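Local coordinates for protein lipoxygenase (Cyanothece sp., PDB 5EK8) that probably inserts molecular oxygen into polyunsaturated fatty acids as a 9R-lipoxygenase with a non-heme iron centre, at residues I120-T125 against P132-R137. Sequence-based numbering, arbitrary orientation.
Sequences IDNRVT and PVYTNR
A beta hairpin joins Ile120-Thr125 to Pro132-Arg137, the latter the start of strand 132-143, at one edge of a four-stranded antiparallel sheet within this chain. The evidence for the register is paired backbone bonds at Asp121-Arg137 and Arg123-Thr135: in the second pair Arg123 N reaches Thr135 O at 3.1 Å and Thr135 N returns to Arg123 O at 3.0 Å. Thr125 N to Val133 O, 2.7 Å, continues it. The segment directions differ by 148°, antiparallel with the usual strand twist.

On one face, Asp121 and Arg137 run side by side and form a salt bridge, OD2 to NH1 2.7 Å, with carboxylate and guanidinium planes 74° apart rather than laid flat together. Bending of the Arg137 chain at chi2 helps bring NH1 back to this carboxylate. Arg123, on the same face, instead directs its NH1 to Asp184 in a second salt bridge.

The other face carries Asn122, Val124, Tyr134 and Asn136. Here Asn122 OD1 lies in the plane of the Tyr134 ring at its edge, 3.3 Å from CD1, while the amide is turned well away from the ring plane. Val124 CG1, anti to the backbone N (chi1 -175°), sits over a face of that ring and also meets Pro132 CB at 3.9 Å; CG2, on the same side, is nearest CE1 at 3.5 Å. An alanine in place of Val124 would probably deprive both Tyr134 and Pro132 of their apolar neighbour and let the ring turn more easily. Val124 also touches Leu385 of helix 383-391. The alternating pairs are those of antiparallel strands; consecutive strands 115-126 and 132-143, joined by a short turn, make the hairpin, consistent with the N-terminal PLAT domain of lipoxygenases.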
loop_
_atom_site.group_PDB
_atom_site.type_symbol
_atom_site.label_atom_id
_atom_site.label_comp_id
_atom_site.label_asym_id
_atom_site.label_seq_id
_atom_site.Cartn_x
_atom_site.Cartn_y
_atom_site.Cartn_z
ATOM N N ILE A 120 18.335 -12.396 -14.997
ATOM C CA ILE A 120 18.209 -12.983 -13.671
ATOM C C ILE A 120 17.938 -11.952 -12.571
ATOM O O ILE A 120 18.681 -10.985 -12.398
ATOM C CB ILE A 120 19.486 -13.776 -13.302
ATOM C CG1 ILE A 120 19.792 -14.819 -14.376
ATOM C CG2 ILE A 120 19.341 -14.444 -11.938
ATOM C CD1 ILE A 120 18.685 -15.827 -14.568
ATOM N N ASP A 121 16.861 -12.193 -11.830
ATOM C CA ASP A 121 16.476 -11.404 -10.665
ATOM C C ASP A 121 17.070 -12.047 -9.416
ATOM O O ASP A 121 17.564 -13.171 -9.490
ATOM C CB ASP A 121 14.952 -11.351 -10.561
ATOM C CG ASP A 121 14.443 -10.045 -10.017
ATOM O OD1 ASP A 121 15.095 -9.479 -9.115
ATOM O OD2 ASP A 121 13.378 -9.591 -10.490
ATOM N N ASN A 122 17.022 -11.357 -8.277
ATOM C CA ASN A 122 17.330 -12.009 -7.000
ATOM C C ASN A 122 16.919 -11.217 -5.757
ATOM O O ASN A 122 16.979 -9.989 -5.731
ATOM C CB ASN A 122 18.827 -12.349 -6.909
ATOM C CG ASN A 122 19.691 -11.143 -6.641
ATOM O OD1 ASN A 122 19.914 -10.766 -5.490
ATOM N ND2 ASN A 122 20.204 -10.538 -7.703
ATOM N N ARG A 123 16.494 -11.947 -4.730
ATOM C CA ARG A 123 16.197 -11.379 -3.423
ATOM C C ARG A 123 17.337 -11.678 -2.454
ATOM O O ARG A 123 17.988 -12.720 -2.551
ATOM C CB ARG A 123 14.885 -11.942 -2.881
ATOM C CG ARG A 123 13.738 -11.883 -3.864
ATOM C CD ARG A 123 12.463 -12.472 -3.270
ATOM N NE ARG A 123 11.300 -12.167 -4.100
ATOM C CZ ARG A 123 10.061 -12.581 -3.847
ATOM N NH1 ARG A 123 9.074 -12.247 -4.667
ATOM N NH2 ARG A 123 9.808 -13.326 -2.779
ATOM N N VAL A 124 17.580 -10.768 -1.519
ATOM C CA VAL A 124 18.644 -10.970 -0.546
ATOM C C VAL A 124 18.067 -11.348 0.811
ATOM O O VAL A 124 17.141 -10.710 1.306
ATOM C CB VAL A 124 19.528 -9.719 -0.400
ATOM C CG1 VAL A 124 20.707 -10.009 0.521
ATOM C CG2 VAL A 124 20.019 -9.271 -1.764
ATOM N N THR A 125 18.622 -12.403 1.395
ATOM C CA THR A 125 18.192 -12.908 2.691
ATOM C C THR A 125 19.399 -12.922 3.630
ATOM O O THR A 125 20.532 -13.061 3.178
ATOM C CB THR A 125 17.560 -14.322 2.545
ATOM O OG1 THR A 125 16.196 -14.194 2.124
ATOM C CG2 THR A 125 17.598 -15.110 3.846
ATOM N N PRO A 132 24.585 -11.997 3.943
ATOM C CA PRO A 132 23.645 -11.956 2.814
ATOM C C PRO A 132 23.500 -13.293 2.088
ATOM O O PRO A 132 24.498 -13.957 1.805
ATOM C CB PRO A 132 24.261 -10.907 1.877
ATOM C CG PRO A 132 25.172 -10.101 2.738
ATOM C CD PRO A 132 25.705 -11.058 3.756
ATOM N N VAL A 133 22.260 -13.676 1.797
ATOM C CA VAL A 133 21.985 -14.858 0.986
ATOM C C VAL A 133 21.252 -14.449 -0.286
ATOM O O VAL A 133 20.158 -13.886 -0.231
ATOM C CB VAL A 133 21.149 -15.901 1.753
ATOM C CG1 VAL A 133 20.702 -17.024 0.822
ATOM C CG2 VAL A 133 21.947 -16.449 2.924
ATOM N N TYR A 134 21.867 -14.736 -1.428
ATOM C CA TYR A 134 21.327 -14.327 -2.720
ATOM C C TYR A 134 20.539 -15.453 -3.388
ATOM O O TYR A 134 21.079 -16.517 -3.690
ATOM C CB TYR A 134 22.458 -13.851 -3.637
ATOM C CG TYR A 134 23.082 -12.539 -3.207
ATOM C CD1 TYR A 134 22.561 -11.326 -3.643
ATOM C CD2 TYR A 134 24.186 -12.513 -2.362
ATOM C CE1 TYR A 134 23.123 -10.121 -3.256
ATOM C CE2 TYR A 134 24.757 -11.312 -1.966
ATOM C CZ TYR A 134 24.222 -10.118 -2.417
ATOM O OH TYR A 134 24.778 -8.915 -2.031
ATOM N N THR A 135 19.257 -15.202 -3.620
ATOM C CA THR A 135 18.372 -16.206 -4.193
ATOM C C THR A 135 17.850 -15.766 -5.554
ATOM O O THR A 135 17.037 -14.848 -5.643
ATOM C CB THR A 135 17.185 -16.480 -3.268
ATOM O OG1 THR A 135 17.644 -16.541 -1.911
ATOM C CG2 THR A 135 16.508 -17.783 -3.649
ATOM N N ASN A 136 18.309 -16.436 -6.607
ATOM C CA ASN A 136 18.007 -16.021 -7.976
ATOM C C ASN A 136 16.591 -16.355 -8.427
ATOM O O ASN A 136 15.904 -17.180 -7.821
ATOM C CB ASN A 136 18.999 -16.650 -8.959
ATOM C CG ASN A 136 20.428 -16.202 -8.720
ATOM O OD1 ASN A 136 20.675 -15.254 -7.972
ATOM N ND2 ASN A 136 21.380 -16.877 -9.368
ATOM N N ARG A 137 16.177 -15.699 -9.505
ATOM C CA ARG A 137 14.871 -15.892 -10.125
ATOM C C ARG A 137 14.972 -15.456 -11.583
ATOM O O ARG A 137 15.584 -14.431 -11.887
ATOM C CB ARG A 137 13.791 -15.090 -9.392
ATOM C CG ARG A 137 12.526 -14.848 -10.205
ATOM C CD ARG A 137 11.861 -13.524 -9.821
ATOM N NE ARG A 137 10.808 -13.162 -10.769
ATOM C CZ ARG A 137 10.930 -12.239 -11.717
ATOM N NH1 ARG A 137 12.055 -11.552 -11.845
ATOM N NH2 ARG A 137 9.919 -11.993 -12.536
#